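Local coordinates for protein MtN3/saliva family (Thermodesulfovibrio yellowstonii, PDB 4RNG) that probably carries sugars across the membrane as a SemiSWEET, a small bacterial homologue of the SWEET transporters that assembles from two subunits, at residues L23-R37 with S73-Y87. Sequence-based numbering, arbitrary orientation.
Sequences LIPQALKIYKTKSAR and SLILIFLIIFMKIRY. With SO4 (sulfate ion), chain I.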
# COMPACT_ATOMS: atom_id res chain seq x y z
N LEU C 23 -0.77 -6.28 4.69
CA LEU C 23 0.51 -6.84 4.25
C LEU C 23 0.81 -8.18 4.87
O LEU C 23 1.56 -8.98 4.31
CB LEU C 23 1.63 -5.86 4.58
CG LEU C 23 1.53 -4.60 3.73
CD1 LEU C 23 2.30 -3.42 4.32
CD2 LEU C 23 2.07 -4.94 2.36
N ILE C 24 0.22 -8.44 6.03
CA ILE C 24 0.46 -9.69 6.73
C ILE C 24 0.06 -10.93 5.88
O ILE C 24 0.89 -11.83 5.72
CB ILE C 24 -0.27 -9.70 8.11
CG1 ILE C 24 0.39 -8.69 9.05
CG2 ILE C 24 -0.23 -11.08 8.72
CD1 ILE C 24 -0.39 -8.43 10.34
N PRO C 25 -1.16 -10.96 5.30
CA PRO C 25 -1.49 -12.13 4.45
C PRO C 25 -0.54 -12.38 3.28
O PRO C 25 -0.36 -13.55 2.92
CB PRO C 25 -2.88 -11.78 3.91
CG PRO C 25 -3.47 -10.94 4.96
CD PRO C 25 -2.36 -10.13 5.53
N GLN C 26 0.02 -11.33 2.69
CA GLN C 26 0.92 -11.52 1.56
C GLN C 26 2.23 -12.12 2.09
O GLN C 26 2.79 -13.03 1.49
CB GLN C 26 1.19 -10.21 0.81
CG GLN C 26 2.01 -10.39 -0.45
CD GLN C 26 1.32 -11.24 -1.51
OE1 GLN C 26 0.47 -10.74 -2.25
NE2 GLN C 26 1.69 -12.52 -1.60
N ALA C 27 2.68 -11.61 3.22
CA ALA C 27 3.87 -12.16 3.87
C ALA C 27 3.69 -13.64 4.23
O ALA C 27 4.53 -14.48 3.87
CB ALA C 27 4.21 -11.34 5.11
N LEU C 28 2.60 -13.96 4.92
CA LEU C 28 2.34 -15.33 5.35
C LEU C 28 2.27 -16.30 4.17
O LEU C 28 2.77 -17.42 4.25
CB LEU C 28 1.05 -15.38 6.16
CG LEU C 28 1.21 -14.71 7.51
CD1 LEU C 28 -0.09 -14.75 8.27
CD2 LEU C 28 2.30 -15.41 8.28
N LYS C 29 1.68 -15.85 3.07
CA LYS C 29 1.49 -16.70 1.91
C LYS C 29 2.82 -17.07 1.27
O LYS C 29 3.06 -18.23 0.93
CB LYS C 29 0.58 -16.00 0.90
CG LYS C 29 0.19 -16.84 -0.29
CD LYS C 29 -0.72 -16.02 -1.18
CE LYS C 29 -1.08 -16.79 -2.43
NZ LYS C 29 -2.53 -16.69 -2.75
N ILE C 30 3.69 -16.07 1.12
CA ILE C 30 5.01 -16.32 0.58
C ILE C 30 5.77 -17.28 1.48
O ILE C 30 6.39 -18.22 1.00
CB ILE C 30 5.79 -15.00 0.42
CG1 ILE C 30 5.13 -14.14 -0.66
CG2 ILE C 30 7.23 -15.28 0.04
CD1 ILE C 30 5.72 -12.76 -0.79
N TYR C 31 5.65 -17.07 2.79
CA TYR C 31 6.32 -17.91 3.78
C TYR C 31 5.82 -19.34 3.80
O TYR C 31 6.60 -20.29 3.92
CB TYR C 31 6.12 -17.34 5.18
CG TYR C 31 6.72 -18.23 6.22
CD1 TYR C 31 8.09 -18.37 6.33
CD2 TYR C 31 5.91 -18.97 7.07
CE1 TYR C 31 8.64 -19.20 7.29
CE2 TYR C 31 6.45 -19.80 8.02
CZ TYR C 31 7.81 -19.91 8.13
OH TYR C 31 8.37 -20.75 9.08
N LYS C 32 4.51 -19.50 3.70
CA LYS C 32 3.92 -20.81 3.81
C LYS C 32 4.25 -21.62 2.56
O LYS C 32 4.54 -22.81 2.66
CB LYS C 32 2.41 -20.69 4.03
CG LYS C 32 1.63 -21.99 3.88
CD LYS C 32 0.15 -21.75 4.16
CE LYS C 32 -0.69 -22.99 3.93
NZ LYS C 32 -2.13 -22.72 4.20
N THR C 33 4.24 -20.97 1.40
CA THR C 33 4.49 -21.67 0.14
C THR C 33 5.93 -21.57 -0.33
O THR C 33 6.33 -22.27 -1.26
CB THR C 33 3.60 -21.15 -0.98
OG1 THR C 33 3.98 -19.81 -1.32
CG2 THR C 33 2.13 -21.19 -0.56
N LYS C 34 6.72 -20.70 0.30
CA LYS C 34 8.12 -20.53 -0.07
C LYS C 34 8.30 -20.14 -1.55
O LYS C 34 9.31 -20.48 -2.18
CB LYS C 34 8.90 -21.83 0.22
CG LYS C 34 8.68 -22.41 1.62
CD LYS C 34 9.49 -21.62 2.63
CE LYS C 34 9.23 -22.08 4.06
NZ LYS C 34 9.83 -21.11 5.01
N SER C 35 7.33 -19.44 -2.11
CA SER C 35 7.42 -19.01 -3.50
C SER C 35 6.80 -17.63 -3.68
O SER C 35 5.79 -17.32 -3.05
CB SER C 35 6.73 -20.01 -4.43
OG SER C 35 5.33 -19.91 -4.32
N ALA C 36 7.41 -16.79 -4.50
CA ALA C 36 6.87 -15.46 -4.72
C ALA C 36 7.09 -15.04 -6.17
O ALA C 36 7.18 -13.86 -6.49
CB ALA C 36 7.51 -14.44 -3.75
N ARG C 37 7.14 -16.03 -7.05
CA ARG C 37 7.42 -15.77 -8.45
C ARG C 37 6.48 -14.72 -9.01
O ARG C 37 6.93 -13.80 -9.69
CB ARG C 37 7.31 -17.07 -9.27
CG ARG C 37 6.98 -16.87 -10.75
CD ARG C 37 7.73 -17.78 -11.75
NE ARG C 37 9.16 -17.49 -11.88
CZ ARG C 37 10.01 -18.23 -12.60
NH1 ARG C 37 9.59 -19.31 -13.25
NH2 ARG C 37 11.29 -17.88 -12.69
N SER C 73 4.21 -0.37 8.23
CA SER C 73 4.11 -0.98 6.88
C SER C 73 5.51 -1.23 6.30
O SER C 73 5.75 -2.24 5.65
CB SER C 73 3.28 -0.14 5.92
OG SER C 73 1.95 -0.06 6.35
N LEU C 74 6.41 -0.28 6.53
CA LEU C 74 7.78 -0.37 6.05
C LEU C 74 8.50 -1.62 6.58
O LEU C 74 9.23 -2.28 5.85
CB LEU C 74 8.55 0.90 6.45
CG LEU C 74 9.91 1.11 5.80
CD1 LEU C 74 9.75 1.02 4.29
CD2 LEU C 74 10.51 2.44 6.23
N ILE C 75 8.30 -1.93 7.86
CA ILE C 75 8.82 -3.16 8.42
C ILE C 75 8.25 -4.37 7.72
O ILE C 75 8.98 -5.28 7.34
CB ILE C 75 8.54 -3.27 9.92
CG1 ILE C 75 9.42 -2.28 10.69
CG2 ILE C 75 8.86 -4.67 10.42
CD1 ILE C 75 8.68 -1.38 11.63
N LEU C 76 6.94 -4.38 7.55
CA LEU C 76 6.27 -5.52 6.95
C LEU C 76 6.65 -5.66 5.47
O LEU C 76 6.86 -6.77 4.97
CB LEU C 76 4.75 -5.37 7.12
CG LEU C 76 4.25 -5.41 8.58
CD1 LEU C 76 2.77 -5.13 8.64
CD2 LEU C 76 4.58 -6.73 9.29
N ILE C 77 6.78 -4.52 4.79
CA ILE C 77 7.14 -4.54 3.37
C ILE C 77 8.54 -5.07 3.20
O ILE C 77 8.81 -5.86 2.30
CB ILE C 77 7.02 -3.16 2.74
CG1 ILE C 77 5.58 -2.95 2.30
CG2 ILE C 77 7.90 -3.04 1.52
CD1 ILE C 77 5.33 -1.61 1.66
N PHE C 78 9.43 -4.66 4.10
CA PHE C 78 10.77 -5.20 4.07
C PHE C 78 10.77 -6.72 4.23
O PHE C 78 11.56 -7.40 3.57
CB PHE C 78 11.64 -4.58 5.15
CG PHE C 78 12.94 -5.27 5.31
CD1 PHE C 78 13.96 -5.06 4.39
CD2 PHE C 78 13.13 -6.16 6.34
CE1 PHE C 78 15.16 -5.71 4.52
CE2 PHE C 78 14.34 -6.82 6.47
CZ PHE C 78 15.35 -6.60 5.56
N LEU C 79 9.92 -7.27 5.09
CA LEU C 79 9.87 -8.73 5.17
C LEU C 79 9.60 -9.34 3.83
O LEU C 79 10.27 -10.27 3.43
CB LEU C 79 8.79 -9.24 6.13
CG LEU C 79 9.21 -9.57 7.55
CD1 LEU C 79 9.78 -8.35 8.21
CD2 LEU C 79 7.99 -10.08 8.27
N ILE C 80 8.61 -8.78 3.14
CA ILE C 80 8.17 -9.28 1.86
C ILE C 80 9.29 -9.19 0.85
O ILE C 80 9.52 -10.15 0.10
CB ILE C 80 6.93 -8.51 1.36
CG1 ILE C 80 5.73 -8.90 2.24
CG2 ILE C 80 6.64 -8.83 -0.08
CD1 ILE C 80 4.54 -7.98 2.09
N ILE C 81 10.00 -8.07 0.82
CA ILE C 81 11.14 -7.91 -0.09
C ILE C 81 12.21 -8.98 0.19
O ILE C 81 12.75 -9.61 -0.72
CB ILE C 81 11.77 -6.50 0.03
CG1 ILE C 81 10.78 -5.45 -0.45
CG2 ILE C 81 13.07 -6.42 -0.76
CD1 ILE C 81 11.28 -4.01 -0.32
N PHE C 82 12.49 -9.20 1.48
CA PHE C 82 13.47 -10.19 1.92
C PHE C 82 13.09 -11.63 1.48
O PHE C 82 13.96 -12.41 1.08
CB PHE C 82 13.64 -10.08 3.43
CG PHE C 82 14.63 -11.04 4.00
CD1 PHE C 82 14.25 -12.32 4.36
CD2 PHE C 82 15.93 -10.64 4.20
CE1 PHE C 82 15.17 -13.20 4.90
CE2 PHE C 82 16.85 -11.52 4.73
CZ PHE C 82 16.46 -12.81 5.07
N MET C 83 11.81 -11.99 1.59
CA MET C 83 11.35 -13.31 1.16
C MET C 83 11.25 -13.46 -0.36
O MET C 83 11.44 -14.57 -0.90
CB MET C 83 10.01 -13.65 1.80
CG MET C 83 10.11 -14.21 3.20
SD MET C 83 8.50 -14.69 3.85
CE MET C 83 7.68 -13.09 3.91
N LYS C 84 10.95 -12.37 -1.05
CA LYS C 84 11.01 -12.37 -2.51
C LYS C 84 12.45 -12.71 -2.96
O LYS C 84 12.64 -13.55 -3.84
CB LYS C 84 10.56 -11.03 -3.07
CG LYS C 84 10.70 -10.88 -4.57
CD LYS C 84 9.67 -11.69 -5.35
CE LYS C 84 9.72 -11.33 -6.84
NZ LYS C 84 9.26 -12.44 -7.70
N ILE C 85 13.44 -12.08 -2.34
CA ILE C 85 14.84 -12.37 -2.66
C ILE C 85 15.29 -13.76 -2.18
O ILE C 85 15.98 -14.47 -2.91
CB ILE C 85 15.79 -11.32 -2.05
CG1 ILE C 85 15.46 -9.93 -2.59
CG2 ILE C 85 17.24 -11.63 -2.39
CD1 ILE C 85 16.17 -8.82 -1.89
N ARG C 86 14.86 -14.16 -0.99
CA ARG C 86 15.20 -15.48 -0.44
C ARG C 86 14.65 -16.65 -1.22
O ARG C 86 15.36 -17.64 -1.41
CB ARG C 86 14.74 -15.60 1.01
CG ARG C 86 14.81 -17.02 1.56
CD ARG C 86 14.58 -17.07 3.07
NE ARG C 86 14.47 -18.45 3.56
CZ ARG C 86 15.49 -19.22 3.92
NH1 ARG C 86 16.73 -18.77 3.84
NH2 ARG C 86 15.26 -20.46 4.35
N TYR C 87 13.41 -16.56 -1.70
CA TYR C 87 12.78 -17.68 -2.38
C TYR C 87 12.91 -17.61 -3.88
O TYR C 87 12.52 -18.53 -4.59
CB TYR C 87 11.31 -17.79 -1.98
CG TYR C 87 11.13 -18.04 -0.50
CD1 TYR C 87 11.90 -18.99 0.15
CD2 TYR C 87 10.23 -17.30 0.26
CE1 TYR C 87 11.76 -19.23 1.51
CE2 TYR C 87 10.08 -17.52 1.63
CZ TYR C 87 10.85 -18.49 2.24
OH TYR C 87 10.71 -18.73 3.59
S SO4 I . -5.56 -15.75 -0.96
O1 SO4 I . -5.04 -16.96 -0.33
O2 SO4 I . -6.95 -15.97 -1.37
O3 SO4 I . -4.75 -15.43 -2.13
O4 SO4 I . -5.47 -14.65 0.01
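Ser73 CB meets Leu23 CD1 at 3.8 Å, the first wall of a hole that Leu76, Ile77 and Ile80 complete around the Leu23 side chain. Ile77 CG1 faces both methyls of this knob, and its own side chain leans on Met47 and Ile51 of helix 41-60. Ile80 returns the packing as a knob among Leu23, Gln26, Ala27 and Ile30; with CG1 anti to the carbonyl carbon (chi1 -70°), CD1 reaches Leu23 CD2 at 3.9 Å. Met83 bends at its last torsion, laying CE 3.4 Å from Ala27 O, while SD lies at the edge of the Tyr31 ring. Lys84 NZ donates to Ala36 O (2.8 Å) from above the carbonyl plane and weakly to Val39 O, tying down the loop after helix 23-33. Tyr87 closes the contact: Lys34 CA sits over the ring centre, 3.8 Å from the centroid, in a CH-pi contact, and Arg86 CG backs the opposite face. Ile30 CG2 touches the ring edge at CD2. Lys34, bent at chi2, carries NZ round to donate to Tyr87 OH (2.9 Å). Segments 23-33 and 73-87 run nearly parallel, crossing at 23°. Helix 23-33, second half of the broken first membrane helix, thus packs beside the last, as in the three-helix SemiSWEET fold, whose third helix lies between the first and second.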